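Local coordinates for protein tryptophan halogenase (Shewanella frigidimarina, PDB 2PYX) that probably acts as an FAD-dependent halogenase of the tryptophan halogenase family, related to enzymes that halogenate the indole ring of tryptophan, at residues 339-344 and 396-401; 348-353 and 370-375. All blocks are in the same frame, centred on the assembly; numbering follows the deposited sequence. Where two conformers were deposited one is given.

Contact 1: residues 339-344 and 396-401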
loop_
_atom_site.group_PDB
_atom_site.type_symbol
_atom_site.label_atom_id
_atom_site.label_comp_id
_atom_site.label_asym_id
_atom_site.label_seq_id
_atom_site.Cartn_x
_atom_site.Cartn_y
_atom_site.Cartn_z
ATOM N N ARG A 339 -4.837 13.584 8.027
ATOM C CA ARG A 339 -4.522 14.807 8.728
ATOM C C ARG A 339 -4.029 15.859 7.753
ATOM O O ARG A 339 -3.377 15.536 6.769
ATOM C CB ARG A 339 -3.474 14.537 9.804
ATOM C CG ARG A 339 -3.936 13.622 10.918
ATOM C CD ARG A 339 -4.814 14.354 11.909
ATOM N NE ARG A 339 -5.528 13.388 12.715
ATOM C CZ ARG A 339 -6.427 13.679 13.638
ATOM N NH1 ARG A 339 -6.726 14.923 13.913
ATOM N NH2 ARG A 339 -7.025 12.700 14.293
ATOM N N ALA A 340 -4.318 17.131 8.001
ATOM C CA ALA A 340 -3.989 18.153 7.010
ATOM C C ALA A 340 -2.471 18.247 6.694
ATOM O O ALA A 340 -2.089 18.655 5.595
ATOM C CB ALA A 340 -4.518 19.494 7.487
ATOM N N LYS A 341 -1.651 17.952 7.705
ATOM C CA LYS A 341 -0.199 17.891 7.615
ATOM C C LYS A 341 0.235 16.586 8.280
ATOM O O LYS A 341 -0.455 16.132 9.196
ATOM C CB LYS A 341 0.404 19.066 8.423
ATOM C CG LYS A 341 0.199 20.431 7.853
ATOM C CD LYS A 341 0.344 21.538 8.865
ATOM C CE LYS A 341 1.720 21.968 9.043
ATOM N NZ LYS A 341 1.730 23.268 9.824
ATOM N N CYS A 342 1.358 16.006 7.885
ATOM C CA CYS A 342 1.971 14.903 8.658
ATOM C C CYS A 342 3.053 15.379 9.635
ATOM O O CYS A 342 3.446 14.598 10.496
ATOM C CB CYS A 342 2.591 13.818 7.787
ATOM S SG CYS A 342 4.028 14.286 6.829
ATOM N N TRP A 343 3.508 16.618 9.525
ATOM C CA TRP A 343 4.643 17.104 10.305
ATOM C C TRP A 343 4.297 18.495 10.871
ATOM O O TRP A 343 4.053 19.422 10.120
ATOM C CB TRP A 343 5.894 17.169 9.439
ATOM C CG TRP A 343 7.195 17.398 10.140
ATOM C CD1 TRP A 343 7.401 17.998 11.349
ATOM C CD2 TRP A 343 8.485 17.039 9.624
ATOM N NE1 TRP A 343 8.770 18.020 11.629
ATOM C CE2 TRP A 343 9.452 17.449 10.589
ATOM C CE3 TRP A 343 8.924 16.427 8.435
ATOM C CZ2 TRP A 343 10.797 17.250 10.399
ATOM C CZ3 TRP A 343 10.254 16.218 8.252
ATOM C CH2 TRP A 343 11.189 16.637 9.233
ATOM N N GLN A 344 4.183 18.581 12.196
ATOM C CA GLN A 344 3.848 19.833 12.880
ATOM C C GLN A 344 4.867 20.001 14.003
ATOM O O GLN A 344 5.079 19.077 14.787
ATOM C CB GLN A 344 2.427 19.740 13.467
ATOM C CG GLN A 344 1.973 20.973 14.242
ATOM C CD GLN A 344 1.866 22.183 13.343
ATOM O OE1 GLN A 344 1.123 22.190 12.342
ATOM N NE2 GLN A 344 2.616 23.232 13.679
ATOM N N ARG A 396 4.507 17.471 -0.227
ATOM C CA ARG A 396 4.536 16.191 -0.955
ATOM C C ARG A 396 3.509 15.230 -0.378
ATOM O O ARG A 396 2.814 14.528 -1.136
ATOM C CB ARG A 396 5.932 15.525 -0.936
ATOM C CG ARG A 396 6.050 14.261 -1.750
ATOM C CD ARG A 396 5.834 14.421 -3.251
ATOM N NE ARG A 396 6.803 15.344 -3.863
ATOM C CZ ARG A 396 8.096 15.093 -4.054
ATOM N NH1 ARG A 396 8.644 13.967 -3.702
ATOM N NH2 ARG A 396 8.861 16.015 -4.618
ATOM N N TYR A 397 3.397 15.206 0.942
ATOM C CA TYR A 397 2.373 14.396 1.633
ATOM C C TYR A 397 0.970 14.735 1.159
ATOM O O TYR A 397 0.153 13.826 0.851
ATOM C CB TYR A 397 2.526 14.615 3.120
ATOM C CG TYR A 397 1.363 14.281 3.986
ATOM C CD1 TYR A 397 1.224 13.014 4.533
ATOM C CD2 TYR A 397 0.419 15.232 4.312
ATOM C CE1 TYR A 397 0.135 12.697 5.388
ATOM C CE2 TYR A 397 -0.649 14.936 5.150
ATOM C CZ TYR A 397 -0.809 13.652 5.657
ATOM O OH TYR A 397 -1.854 13.326 6.528
ATOM N N GLN A 398 0.704 16.037 1.038
ATOM C CA GLN A 398 -0.601 16.515 0.550
ATOM C C GLN A 398 -0.835 16.085 -0.914
ATOM O O GLN A 398 -1.955 15.666 -1.310
ATOM C CB GLN A 398 -0.668 18.023 0.728
ATOM C CG GLN A 398 -0.792 18.401 2.186
ATOM C CD GLN A 398 -0.328 19.810 2.513
ATOM O OE1 GLN A 398 0.068 20.577 1.610
ATOM N NE2 GLN A 398 -0.361 20.151 3.820
ATOM N N GLN A 399 0.202 16.166 -1.744
ATOM C CA GLN A 399 0.132 15.677 -3.135
ATOM C C GLN A 399 -0.210 14.169 -3.129
ATOM O O GLN A 399 -1.062 13.693 -3.873
ATOM C CB GLN A 399 1.458 15.870 -3.876
ATOM C CG GLN A 399 1.869 17.320 -4.148
ATOM C CD GLN A 399 1.096 18.016 -5.268
ATOM O OE1 GLN A 399 0.175 17.460 -5.876
ATOM N NE2 GLN A 399 1.502 19.254 -5.556
ATOM N N HIS A 400 0.493 13.405 -2.312
ATOM C CA HIS A 400 0.241 11.944 -2.216
ATOM C C HIS A 400 -1.179 11.631 -1.842
ATOM O O HIS A 400 -1.813 10.780 -2.482
ATOM C CB HIS A 400 1.170 11.281 -1.234
ATOM C CG HIS A 400 2.585 11.178 -1.718
ATOM N ND1 HIS A 400 2.924 11.071 -3.052
ATOM C CD2 HIS A 400 3.745 11.085 -1.019
ATOM C CE1 HIS A 400 4.245 10.938 -3.147
ATOM N NE2 HIS A 400 4.765 10.956 -1.930
ATOM N N TRP A 401 -1.687 12.314 -0.828
ATOM C CA TRP A 401 -3.076 12.035 -0.366
ATOM C C TRP A 401 -4.095 12.440 -1.413
ATOM O O TRP A 401 -5.079 11.736 -1.640
ATOM C CB TRP A 401 -3.337 12.619 1.026
ATOM C CG TRP A 401 -2.952 11.651 2.089
ATOM C CD1 TRP A 401 -1.819 11.661 2.884
ATOM C CD2 TRP A 401 -3.683 10.496 2.458
ATOM N NE1 TRP A 401 -1.849 10.592 3.740
ATOM C CE2 TRP A 401 -3.007 9.876 3.515
ATOM C CE3 TRP A 401 -4.908 9.956 2.029
ATOM C CZ2 TRP A 401 -3.480 8.704 4.097
ATOM C CZ3 TRP A 401 -5.370 8.797 2.636
ATOM C CH2 TRP A 401 -4.652 8.195 3.646
#
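Tyr397, on helix 383-413, lays its ring against Cys342 and carries its hydroxyl on to the backbone of Arg339. With CG anti to the backbone N (chi1 160°), the ring leaves the helix toward segment 339-344 and spans it from Cys342 to Arg339. Over one face sits Cys342 CB, 3.8 Å from the Tyr397 ring centroid and 19° off the normal, a CH-pi contact. The sulfur lies obliquely: Cys342 SG is 4.3 Å from the same centroid, a sulfur-aromatic contact. On the opposite face the edge of Trp401, one helical turn on, comes in, its CD1 3.3 Å above the Tyr397 plane and offset toward the rim; the ring thus has neighbours on both faces. At the ring's edge Tyr397 OH donates to Arg339 O at 2.7 Å. A phenylalanine here would probably leave Arg339 O without this donor and the outer end of the ring less firmly fixed.

Gln398 provides the second polar tie. Its chain runs extended beyond CG, alongside Lys341, and NE2 donates to Ala340 O at 2.9 Å, the acceptor lying 18° out of the Gln398 amide plane. Two successive carbonyls thus take side-chain donors from successive helical residues. Lys341 NZ bonds Gln344 OE1 at 2.8 Å, tying the loop to strand 343-344, while the guanidinium of Arg339 turns away to Val242 O. The arrangement is that of a long helix fastened by side-chain donors to the loop leading into edge strand 343-344, in the mixed sheet of the Rossmann-type, probably FAD-binding part of the fold.

Contact 2: residues 348-353 and 370-375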
loop_
_atom_site.group_PDB
_atom_site.type_symbol
_atom_site.label_atom_id
_atom_site.label_comp_id
_atom_site.label_asym_id
_atom_site.label_seq_id
_atom_site.Cartn_x
_atom_site.Cartn_y
_atom_site.Cartn_z
ATOM N N ILE A 348 6.287 14.167 13.625
ATOM C CA ILE A 348 5.809 13.635 12.349
ATOM C C ILE A 348 5.013 12.349 12.594
ATOM O O ILE A 348 5.413 11.469 13.344
ATOM C CB ILE A 348 6.978 13.491 11.342
ATOM C CG1 ILE A 348 6.472 13.156 9.931
ATOM C CG2 ILE A 348 8.036 12.513 11.835
ATOM C CD1 ILE A 348 7.581 13.087 8.884
ATOM N N ALA A 349 3.848 12.259 11.948
ATOM C CA ALA A 349 2.969 11.117 12.094
ATOM C C ALA A 349 3.232 10.118 10.962
ATOM O O ALA A 349 3.306 10.492 9.781
ATOM C CB ALA A 349 1.511 11.522 12.106
ATOM N N ILE A 350 3.345 8.850 11.330
ATOM C CA ILE A 350 3.598 7.784 10.369
ATOM C C ILE A 350 2.618 6.633 10.653
ATOM O O ILE A 350 2.444 6.218 11.820
ATOM C CB ILE A 350 5.074 7.318 10.395
ATOM C CG1 ILE A 350 5.995 8.521 10.120
ATOM C CG2 ILE A 350 5.330 6.167 9.442
ATOM C CD1 ILE A 350 7.477 8.237 9.977
ATOM N N GLY A 351 1.980 6.146 9.601
ATOM C CA GLY A 351 0.942 5.160 9.724
ATOM C C GLY A 351 -0.414 5.802 9.944
ATOM O O GLY A 351 -0.673 6.918 9.435
HETATM N N MSE A 352 -1.300 5.081 10.630
HETATM C CA MSE A 352 -2.687 5.511 10.824
HETATM C C MSE A 352 -2.807 6.809 11.615
HETATM O O MSE A 352 -3.838 7.500 11.528
HETATM C CB MSE A 352 -3.488 4.400 11.488
HETATM C CG MSE A 352 -3.468 3.151 10.638
HETATM SE SE MSE A 352 -4.413 1.639 11.415
HETATM C CE MSE A 352 -5.926 2.413 11.672
ATOM N N ALA A 353 -1.766 7.155 12.386
ATOM C CA ALA A 353 -1.763 8.429 13.082
ATOM C C ALA A 353 -1.828 9.600 12.102
ATOM O O ALA A 353 -2.311 10.689 12.465
ATOM C CB ALA A 353 -0.557 8.583 13.990
ATOM N N TRP A 370 7.034 5.577 2.561
ATOM C CA TRP A 370 7.333 6.883 1.991
ATOM C C TRP A 370 7.718 7.841 3.113
ATOM O O TRP A 370 8.710 8.545 3.027
ATOM C CB TRP A 370 6.144 7.468 1.171
ATOM C CG TRP A 370 6.449 8.866 0.831
ATOM C CD1 TRP A 370 7.309 9.304 -0.164
ATOM C CD2 TRP A 370 6.030 10.044 1.533
ATOM N NE1 TRP A 370 7.421 10.665 -0.119
ATOM C CE2 TRP A 370 6.646 11.157 0.901
ATOM C CE3 TRP A 370 5.175 10.287 2.605
ATOM C CZ2 TRP A 370 6.476 12.459 1.363
ATOM C CZ3 TRP A 370 4.985 11.589 3.027
ATOM C CH2 TRP A 370 5.643 12.661 2.412
ATOM N N THR A 371 6.912 7.891 4.167
ATOM C CA THR A 371 7.137 8.909 5.163
ATOM C C THR A 371 8.473 8.659 5.905
ATOM O O THR A 371 9.281 9.572 6.134
ATOM C CB THR A 371 5.990 9.005 6.187
ATOM O OG1 THR A 371 4.707 8.987 5.538
ATOM C CG2 THR A 371 6.133 10.301 6.968
ATOM N N ALA A 372 8.708 7.403 6.284
ATOM C CA ALA A 372 9.914 7.031 7.006
ATOM C C ALA A 372 11.158 7.216 6.141
ATOM O O ALA A 372 12.177 7.722 6.608
ATOM C CB ALA A 372 9.810 5.592 7.512
ATOM N N SER A 373 11.081 6.763 4.897
ATOM C CA SER A 373 12.232 6.912 4.006
ATOM C C SER A 373 12.521 8.403 3.731
ATOM O O SER A 373 13.676 8.808 3.658
ATOM C CB SER A 373 12.057 6.137 2.686
ATOM O OG SER A 373 10.965 6.610 1.915
ATOM N N THR A 374 11.470 9.201 3.575
ATOM C CA THR A 374 11.630 10.626 3.351
ATOM C C THR A 374 12.279 11.275 4.541
ATOM O O THR A 374 13.198 12.074 4.384
ATOM C CB THR A 374 10.261 11.261 3.041
ATOM O OG1 THR A 374 9.799 10.679 1.815
ATOM C CG2 THR A 374 10.376 12.728 2.865
ATOM N N LEU A 375 11.823 10.948 5.740
ATOM C CA LEU A 375 12.449 11.521 6.935
ATOM C C LEU A 375 13.910 11.105 7.018
ATOM O O LEU A 375 14.777 11.928 7.319
ATOM C CB LEU A 375 11.697 11.046 8.175
ATOM C CG LEU A 375 12.336 11.456 9.492
ATOM C CD1 LEU A 375 12.377 12.997 9.619
ATOM C CD2 LEU A 375 11.596 10.827 10.642
HETATM O O HOH W 1 2.559 9.852 7.081
#
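This is a buried, apolar strand-to-helix contact, in which the end of strand 347-349 and the residue after it pack on helix 363-377. Thr371 is its centre. Its methyl group, CG2, lies 3.6 Å from Ile350 CG1 and 3.7 Å from Ile348 CD1, touching both isoleucines at once. The torsion that sets CG2 anti to the backbone N also places OG1 on the other branch (chi1 -46°), where it bonds Leu367 O in the preceding turn. A water bridges the two segments: it donates to Ala349 O at 2.9 Å and to Thr371 OG1 at 2.8 Å, giving that hydroxyl a second partner. The strand belongs to the mixed sheet beside 224-227, and Ile350 reaches helix 16-31, whose start overlaps a GxGxxG pattern consistent with a Rossmann-type nucleotide-binding fold; its side chain lies about 4 Å from that of Ala18, a predicted FAD-binding residue. One turn beyond Thr371, Leu375 CD2 meets Ile348 CG2 at 4.1 Å. Ile350 CD1 extends the apolar patch to Ala372 CB at 4.3 Å; Ala372 also packs on Thr22 and Leu25 of helix 16-31, and Leu375 on Leu26.

Contact 1 joins the loop leading into outermost strand 343-344 to helix 383-413; contact 2 joins the end of inner strand 347-349 to helix 363-377, the helix before it in the chain. Their centres lie 10 Å apart. Contact 2 is wholly buried and works through aliphatic carbons, with a single water bridging its segments; contact 1 is only partly buried, and there side-chain donors grip main-chain carbonyls beside a tyrosine ring flanked by a cysteine and a tryptophan edge. The difference is consistent with their places in the fold. Cys342 O lies 2.8 Å from Ala349 N, a probable hydrogen bond between the strand-side segments, while on the helix side Trp370 packs edge-to-face with His400 and against Arg396.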